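Local coordinates for hypothetical protein jhp0584 (Helicobacter pylori J99, PDB 4R7K) that is of unknown function but has a domain of the SRPBCC superfamily, whose members often hold a hydrophobic ligand in a deep pocket, so it may bind one too, at residues K59-L64 and L186-S190; W70-Y74 and G178-W182; E41-F45 and A164-A168. One frame throughout, in Å; residues are numbered along the deposited sequence.

Contact 1 of 3, residues K59-L64 and L186-S190; sequences KVVQHL and LVAYS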
# COMPACT_ATOMS: atom_id res chain seq x y z
N LYS A 59 -21.74 -4.71 18.83
CA LYS A 59 -21.93 -4.27 17.46
C LYS A 59 -20.83 -4.81 16.56
O LYS A 59 -21.07 -5.23 15.44
CB LYS A 59 -22.02 -2.73 17.42
CG LYS A 59 -22.54 -2.11 16.13
CD LYS A 59 -23.89 -2.65 15.65
CE LYS A 59 -25.04 -2.40 16.60
NZ LYS A 59 -26.32 -2.94 16.05
N VAL A 60 -19.61 -4.83 17.05
CA VAL A 60 -18.50 -5.35 16.27
C VAL A 60 -18.70 -6.83 16.00
O VAL A 60 -18.55 -7.29 14.86
CB VAL A 60 -17.16 -5.08 16.99
CG1 VAL A 60 -16.02 -5.82 16.30
CG2 VAL A 60 -16.89 -3.59 17.03
N VAL A 61 -19.09 -7.58 17.02
CA VAL A 61 -19.32 -9.02 16.87
C VAL A 61 -20.42 -9.25 15.81
O VAL A 61 -20.31 -10.09 14.91
CB VAL A 61 -19.67 -9.67 18.22
CG1 VAL A 61 -20.10 -11.11 18.06
CG2 VAL A 61 -18.50 -9.60 19.18
N GLN A 62 -21.48 -8.46 15.89
CA GLN A 62 -22.55 -8.59 14.96
C GLN A 62 -22.08 -8.37 13.55
O GLN A 62 -22.44 -9.13 12.65
CB GLN A 62 -23.61 -7.57 15.29
CG GLN A 62 -24.76 -7.62 14.34
CD GLN A 62 -25.75 -6.53 14.60
OE1 GLN A 62 -25.53 -5.66 15.47
NE2 GLN A 62 -26.83 -6.54 13.85
N HIS A 63 -21.28 -7.33 13.34
CA HIS A 63 -20.85 -7.01 11.97
C HIS A 63 -19.76 -7.90 11.43
O HIS A 63 -19.52 -7.92 10.22
CB HIS A 63 -20.46 -5.55 11.84
CG HIS A 63 -21.59 -4.61 12.02
ND1 HIS A 63 -21.44 -3.37 12.61
CD2 HIS A 63 -22.90 -4.71 11.70
CE1 HIS A 63 -22.60 -2.76 12.64
NE2 HIS A 63 -23.51 -3.55 12.10
N LEU A 64 -19.11 -8.64 12.31
CA LEU A 64 -18.12 -9.62 11.89
C LEU A 64 -18.80 -10.96 11.66
O LEU A 64 -18.57 -11.59 10.63
CB LEU A 64 -17.03 -9.79 12.95
CG LEU A 64 -16.05 -10.92 12.66
CD1 LEU A 64 -15.32 -10.65 11.35
CD2 LEU A 64 -15.05 -11.05 13.79
N LEU A 186 -14.55 -2.48 9.41
CA LEU A 186 -15.36 -3.01 10.53
C LEU A 186 -15.54 -1.95 11.62
O LEU A 186 -16.63 -1.75 12.15
CB LEU A 186 -14.66 -4.27 11.07
CG LEU A 186 -15.24 -4.98 12.27
CD1 LEU A 186 -16.71 -5.29 12.09
CD2 LEU A 186 -14.46 -6.25 12.49
N VAL A 187 -14.45 -1.26 11.93
CA VAL A 187 -14.47 -0.17 12.88
C VAL A 187 -15.39 0.98 12.41
O VAL A 187 -16.31 1.39 13.13
CB VAL A 187 -13.07 0.37 13.12
CG1 VAL A 187 -13.14 1.68 13.89
CG2 VAL A 187 -12.23 -0.67 13.89
N ALA A 188 -15.16 1.45 11.19
CA ALA A 188 -15.93 2.57 10.62
C ALA A 188 -17.43 2.26 10.59
O ALA A 188 -18.30 3.09 10.96
CB ALA A 188 -15.43 2.87 9.21
N TYR A 189 -17.75 1.05 10.19
CA TYR A 189 -19.13 0.62 10.09
C TYR A 189 -19.79 0.37 11.45
O TYR A 189 -21.01 0.38 11.54
CB TYR A 189 -19.18 -0.65 9.27
CG TYR A 189 -20.54 -1.12 8.75
CD1 TYR A 189 -21.13 -0.53 7.64
CD2 TYR A 189 -21.13 -2.23 9.29
CE1 TYR A 189 -22.35 -1.02 7.14
CE2 TYR A 189 -22.32 -2.72 8.81
CZ TYR A 189 -22.92 -2.13 7.74
OH TYR A 189 -24.09 -2.68 7.31
N SER A 190 -18.99 0.15 12.50
CA SER A 190 -19.54 -0.15 13.83
C SER A 190 -19.65 1.08 14.73
O SER A 190 -20.35 1.04 15.74
CB SER A 190 -18.73 -1.26 14.50
OG SER A 190 -18.78 -2.46 13.72

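Contact 2 of 3, residues W70-Y74 and G178-W182; sequences WEKYY and GHQAW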
# COMPACT_ATOMS: atom_id res chain seq x y z
N TRP A 70 -20.27 -7.69 5.44
CA TRP A 70 -18.89 -7.61 4.92
C TRP A 70 -18.77 -6.77 3.66
O TRP A 70 -17.93 -5.86 3.56
CB TRP A 70 -18.37 -9.03 4.64
CG TRP A 70 -18.11 -9.85 5.86
CD1 TRP A 70 -18.46 -9.57 7.15
CD2 TRP A 70 -17.59 -11.19 5.88
NE1 TRP A 70 -18.12 -10.61 7.98
CE2 TRP A 70 -17.60 -11.62 7.22
CE3 TRP A 70 -17.11 -12.06 4.89
CZ2 TRP A 70 -17.13 -12.86 7.60
CZ3 TRP A 70 -16.65 -13.28 5.27
CH2 TRP A 70 -16.66 -13.68 6.62
N GLU A 71 -19.62 -7.06 2.70
CA GLU A 71 -19.59 -6.36 1.41
C GLU A 71 -19.85 -4.87 1.56
O GLU A 71 -19.40 -4.06 0.75
CB GLU A 71 -20.60 -7.00 0.45
CG GLU A 71 -20.43 -6.50 -0.97
CD GLU A 71 -21.35 -7.18 -1.96
OE1 GLU A 71 -21.07 -7.04 -3.16
OE2 GLU A 71 -22.33 -7.84 -1.54
N LYS A 72 -20.57 -4.51 2.61
CA LYS A 72 -20.95 -3.13 2.81
C LYS A 72 -19.83 -2.30 3.42
O LYS A 72 -19.81 -1.09 3.23
CB LYS A 72 -22.21 -3.11 3.67
CG LYS A 72 -23.32 -3.93 3.04
CD LYS A 72 -24.55 -4.02 3.90
CE LYS A 72 -25.74 -4.45 3.04
NZ LYS A 72 -26.94 -4.65 3.88
N TYR A 73 -18.86 -2.92 4.09
CA TYR A 73 -17.80 -2.15 4.71
C TYR A 73 -16.39 -2.55 4.34
O TYR A 73 -15.46 -1.82 4.64
CB TYR A 73 -17.95 -2.18 6.24
CG TYR A 73 -17.75 -3.53 6.92
CD1 TYR A 73 -16.46 -4.05 7.12
CD2 TYR A 73 -18.82 -4.22 7.46
CE1 TYR A 73 -16.28 -5.25 7.78
CE2 TYR A 73 -18.65 -5.41 8.12
CZ TYR A 73 -17.37 -5.92 8.29
OH TYR A 73 -17.16 -7.09 8.93
N TYR A 74 -16.22 -3.71 3.70
CA TYR A 74 -14.91 -4.19 3.33
C TYR A 74 -14.93 -4.40 1.83
O TYR A 74 -15.44 -5.40 1.31
CB TYR A 74 -14.57 -5.47 4.10
CG TYR A 74 -13.28 -6.11 3.68
CD1 TYR A 74 -12.12 -5.34 3.51
CD2 TYR A 74 -13.16 -7.49 3.54
CE1 TYR A 74 -10.92 -5.94 3.13
CE2 TYR A 74 -11.96 -8.09 3.16
CZ TYR A 74 -10.84 -7.31 2.97
OH TYR A 74 -9.64 -7.89 2.59
N GLY A 178 -4.80 -5.68 2.89
CA GLY A 178 -6.19 -6.09 2.74
C GLY A 178 -6.85 -6.31 4.11
O GLY A 178 -7.95 -5.86 4.36
N HIS A 179 -6.15 -7.01 4.98
CA HIS A 179 -6.71 -7.25 6.31
C HIS A 179 -6.83 -6.00 7.14
O HIS A 179 -7.81 -5.84 7.92
CB HIS A 179 -5.93 -8.33 7.00
CG HIS A 179 -6.28 -9.69 6.51
ND1 HIS A 179 -5.93 -10.83 7.20
CD2 HIS A 179 -7.06 -10.09 5.48
CE1 HIS A 179 -6.38 -11.89 6.54
NE2 HIS A 179 -7.10 -11.47 5.51
N GLN A 180 -5.91 -5.07 6.94
CA GLN A 180 -6.02 -3.79 7.63
C GLN A 180 -7.29 -3.09 7.18
O GLN A 180 -7.96 -2.41 7.97
CB GLN A 180 -4.83 -2.89 7.34
CG GLN A 180 -4.75 -1.73 8.30
CD GLN A 180 -4.46 -2.14 9.74
OE1 GLN A 180 -3.81 -3.16 10.02
NE2 GLN A 180 -4.90 -1.30 10.66
N ALA A 181 -7.56 -3.18 5.87
CA ALA A 181 -8.78 -2.57 5.33
C ALA A 181 -10.04 -3.21 5.91
O ALA A 181 -11.06 -2.53 6.10
CB ALA A 181 -8.80 -2.64 3.80
N TRP A 182 -9.98 -4.52 6.18
CA TRP A 182 -11.11 -5.25 6.77
C TRP A 182 -11.35 -4.66 8.16
O TRP A 182 -12.47 -4.28 8.48
CB TRP A 182 -10.83 -6.75 6.92
CG TRP A 182 -12.09 -7.60 7.10
CD1 TRP A 182 -13.23 -7.24 7.75
CD2 TRP A 182 -12.26 -8.97 6.70
NE1 TRP A 182 -14.14 -8.27 7.70
CE2 TRP A 182 -13.57 -9.35 7.07
CE3 TRP A 182 -11.46 -9.90 6.00
CZ2 TRP A 182 -14.09 -10.62 6.80
CZ3 TRP A 182 -11.99 -11.17 5.72
CH2 TRP A 182 -13.28 -11.50 6.11

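Contact 3 of 3, residues E41-F45 and A164-A168; sequences ETDNF and AKALA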
# COMPACT_ATOMS: atom_id res chain seq x y z
N GLU A 41 5.05 -22.13 11.34
CA GLU A 41 5.12 -23.52 10.84
C GLU A 41 4.46 -23.67 9.45
O GLU A 41 4.41 -24.76 8.93
CB GLU A 41 4.45 -24.48 11.82
CG GLU A 41 5.05 -24.45 13.23
CD GLU A 41 6.41 -25.11 13.31
OE1 GLU A 41 6.74 -25.88 12.37
OE2 GLU A 41 7.14 -24.88 14.32
N THR A 42 3.93 -22.58 8.88
CA THR A 42 3.29 -22.62 7.57
C THR A 42 4.06 -21.74 6.55
O THR A 42 5.25 -21.42 6.76
CB THR A 42 1.82 -22.22 7.66
OG1 THR A 42 1.71 -20.90 8.15
CG2 THR A 42 1.07 -23.16 8.60
N ASP A 43 3.41 -21.33 5.48
CA ASP A 43 4.08 -20.63 4.37
C ASP A 43 3.92 -19.13 4.40
O ASP A 43 4.70 -18.42 3.78
CB ASP A 43 3.58 -21.22 3.04
CG ASP A 43 3.99 -22.69 2.86
OD1 ASP A 43 5.18 -23.00 3.06
OD2 ASP A 43 3.12 -23.54 2.53
N ASN A 44 2.91 -18.65 5.12
CA ASN A 44 2.71 -17.22 5.29
C ASN A 44 1.90 -17.00 6.57
O ASN A 44 1.02 -17.82 6.92
CB ASN A 44 2.00 -16.64 4.08
CG ASN A 44 2.00 -15.12 4.05
OD1 ASN A 44 2.92 -14.46 4.56
ND2 ASN A 44 1.00 -14.55 3.39
N PHE A 45 2.21 -15.90 7.25
CA PHE A 45 1.57 -15.49 8.46
C PHE A 45 1.33 -13.99 8.38
O PHE A 45 2.22 -13.21 8.03
CB PHE A 45 2.42 -15.86 9.67
CG PHE A 45 1.92 -15.28 10.97
CD1 PHE A 45 0.69 -15.68 11.48
CD2 PHE A 45 2.65 -14.33 11.65
CE1 PHE A 45 0.22 -15.17 12.67
CE2 PHE A 45 2.16 -13.77 12.83
CZ PHE A 45 0.96 -14.21 13.35
N ALA A 164 0.96 -19.27 -1.13
CA ALA A 164 1.24 -18.60 0.13
C ALA A 164 2.70 -18.23 0.20
O ALA A 164 3.06 -17.16 0.69
CB ALA A 164 0.82 -19.46 1.31
N LYS A 165 3.56 -19.10 -0.32
CA LYS A 165 4.96 -18.77 -0.37
C LYS A 165 5.15 -17.48 -1.21
O LYS A 165 5.94 -16.62 -0.84
CB LYS A 165 5.76 -19.90 -0.97
CG LYS A 165 5.75 -21.18 -0.17
CD LYS A 165 6.65 -22.22 -0.82
CE LYS A 165 6.49 -23.59 -0.17
NZ LYS A 165 7.47 -24.57 -0.73
N ALA A 166 4.42 -17.36 -2.31
CA ALA A 166 4.50 -16.16 -3.14
C ALA A 166 3.94 -14.95 -2.40
O ALA A 166 4.53 -13.87 -2.43
CB ALA A 166 3.76 -16.34 -4.45
N LEU A 167 2.80 -15.13 -1.72
CA LEU A 167 2.19 -14.02 -1.01
C LEU A 167 3.09 -13.51 0.10
O LEU A 167 3.10 -12.31 0.40
CB LEU A 167 0.82 -14.38 -0.49
CG LEU A 167 -0.25 -14.61 -1.55
CD1 LEU A 167 -1.50 -15.22 -0.93
CD2 LEU A 167 -0.58 -13.32 -2.30
N ALA A 168 3.86 -14.42 0.69
CA ALA A 168 4.82 -14.06 1.73
C ALA A 168 5.88 -13.06 1.25
O ALA A 168 6.33 -12.22 2.02
CB ALA A 168 5.51 -15.30 2.23
O HOH W 1 1.22 -11.73 2.37

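Contact 1 of 3, residues K59-L64 and L186-S190
Ser-190 OG is gripped by two groups. It donates a hydrogen bond to Leu-186 O at 2.8 Å, a turn earlier in its own helix, and with its own proton used there it accepts a nearly straight one from His-63 ND1 (3.0 Å, N-H...O angle 174°). OG stands beside the backbone N, opposite the carbonyl carbon, which brings it back over the Leu-186 carbonyl. The serine oxygen lies almost exactly in the imidazole plane, which, with Tyr-189 over one face, restrains the rotation of the ring.

That face takes the edge of the tyrosine. CD2 of Tyr-189 sits 3.5 Å above the His-63 ring, over its centre, and the planes meet at 66° in a T-shaped pair. The tyrosine hydroxyl is bonded to His-69 ND1, and the His-69 ring in turn packs edge-to-face with His-63.

Toward the sheet the contact is mainly apolar. Leu-186 CD1 reaches His-63 CB at 3.8 Å, CD2 meets Val-60 CG1 at 4.1 Å, and Val-60 CG2 rests on Ser-190 CB.

The axes of segments 59-64 and 186-190 approach to 9.6 Å with their directions at 119°. Consistent with the helix-grip fold of SRPBCC proteins, both helices rest on the antiparallel sheet: Val-60 and Leu-186 touch Ile-153 of strand 150-160, and Leu-64 touches strands 118-126 and 136-146.

Contact 2 of 3, residues W70-Y74 and G178-W182
The indole of Trp-182 is the bump of this contact, and Trp-70, Tyr-73 and Tyr-74 form the hollow that receives it. Tyr-74 makes the floor: its ring forms an offset stack with the five-membered ring of Trp-182, centroids 4.4 Å apart and planes at 16°. Two further contacts enlarge the overlap. Trp-182 CB stands over the centre of the tyrosine ring, 3.8 Å from its centroid, a CH-pi contact, while Tyr-74 CE2 comes to 3.4 Å from Trp-182 CE3. The far rim of the indole drives into Trp-70 in a T-shaped pair with planes at 73°; CZ2 of Trp-182 lies 3.5 Å above the middle of the Trp-70 ring.

Together these four residues form an aromatic cluster between the C-terminal helix 174-190 and the short helix 70-73, on the side of the sheet that the long helix covers, as in the helix-grip fold of SRPBCC domains. Trp-141 of strand 136-146 packs edge-to-face on Trp-182 from the sheet.

Tyr-73 closes the pyrrole side. Its CG lies between the backbone N and the carbonyl carbon (chi1 66°), which turns the phenol toward the indole nitrogen. OH lies near the indole plane and accepts a weak bond from Trp-182 NE1 (3.5 Å); its firmer partner is His-63 O. The phenol end of Tyr-74 slides along the helix surface to Gly-178, where no side chain stands in its path; OH lies 3.2 Å from Gly-178 O and is hydrogen-bonded to Asn-76. Ala-181 CB, 4.0 Å from Tyr-74 CE1, borders this groove.

Contact 3 of 3, residues E41-F45 and A164-A168
The flat amide of Asn-44 has the helix backbone over one face: Ala-168 N stands above Asn-44 CG at 3.9 Å, and Ala-168 CA is 3.4 Å from Asn-44 OD1. Leu-167 CB lies on the same side, nearer to ND2. CG of Asn-44 points opposite the backbone N (chi1 -168°), which lays the amide against the helix. Beyond ND2 sits a water, 3.0 Å from that nitrogen, which also bonds to Leu-167 O at 2.8 Å and so bridges strand and helix. The Asp-43 carboxylate is likewise met on one face, by the aliphatic part of Lys-165, whose extended chain passes CG and CE beneath it. Lys-165 CE is 3.5 Å from Asp-43 OD1, but NZ runs on to 4.7 Å from the same oxygen.

Between these two groups, Ala-164 CB fits against Asp-43 CB at 3.7 Å. Asp-43 and Asn-44 together face Gln-159, a classic beta bulge, where the chain enters strand 44-53, outermost in the sheet of this chain.

Asp-43 OD2 is bonded to Gly-161 N and Asn-44 ND2 to Gln-159 OE1. Helix 162-169 therefore offers mainly alanine surface and methylenes, with a water among its polar links; the lysine charge would probably steady the carboxylate only at a distance.

How the contacts relate
Contacts 1 and 2 form one continuous patch, their centres about 10 Å apart. Both use helix 174-190, and helices 57-65 and 70-73 follow each other in the chain. Probable hydrogen bonds join them, His-63 O to Tyr-73 OH at 2.8 Å and Leu-64 O to Trp-70 NE1 at 2.9 Å, while the Tyr-189 and Tyr-73 rings meet beside them. Contact 3 is separate: its centre lies about 21 Å from that of contact 2 and 28 Å from that of contact 1, which is on the opposite side of the chain's centre. Strand 44-53 leads on to helix 57-65, and helix 162-169 to helix 174-190, linking it in sequence to the others.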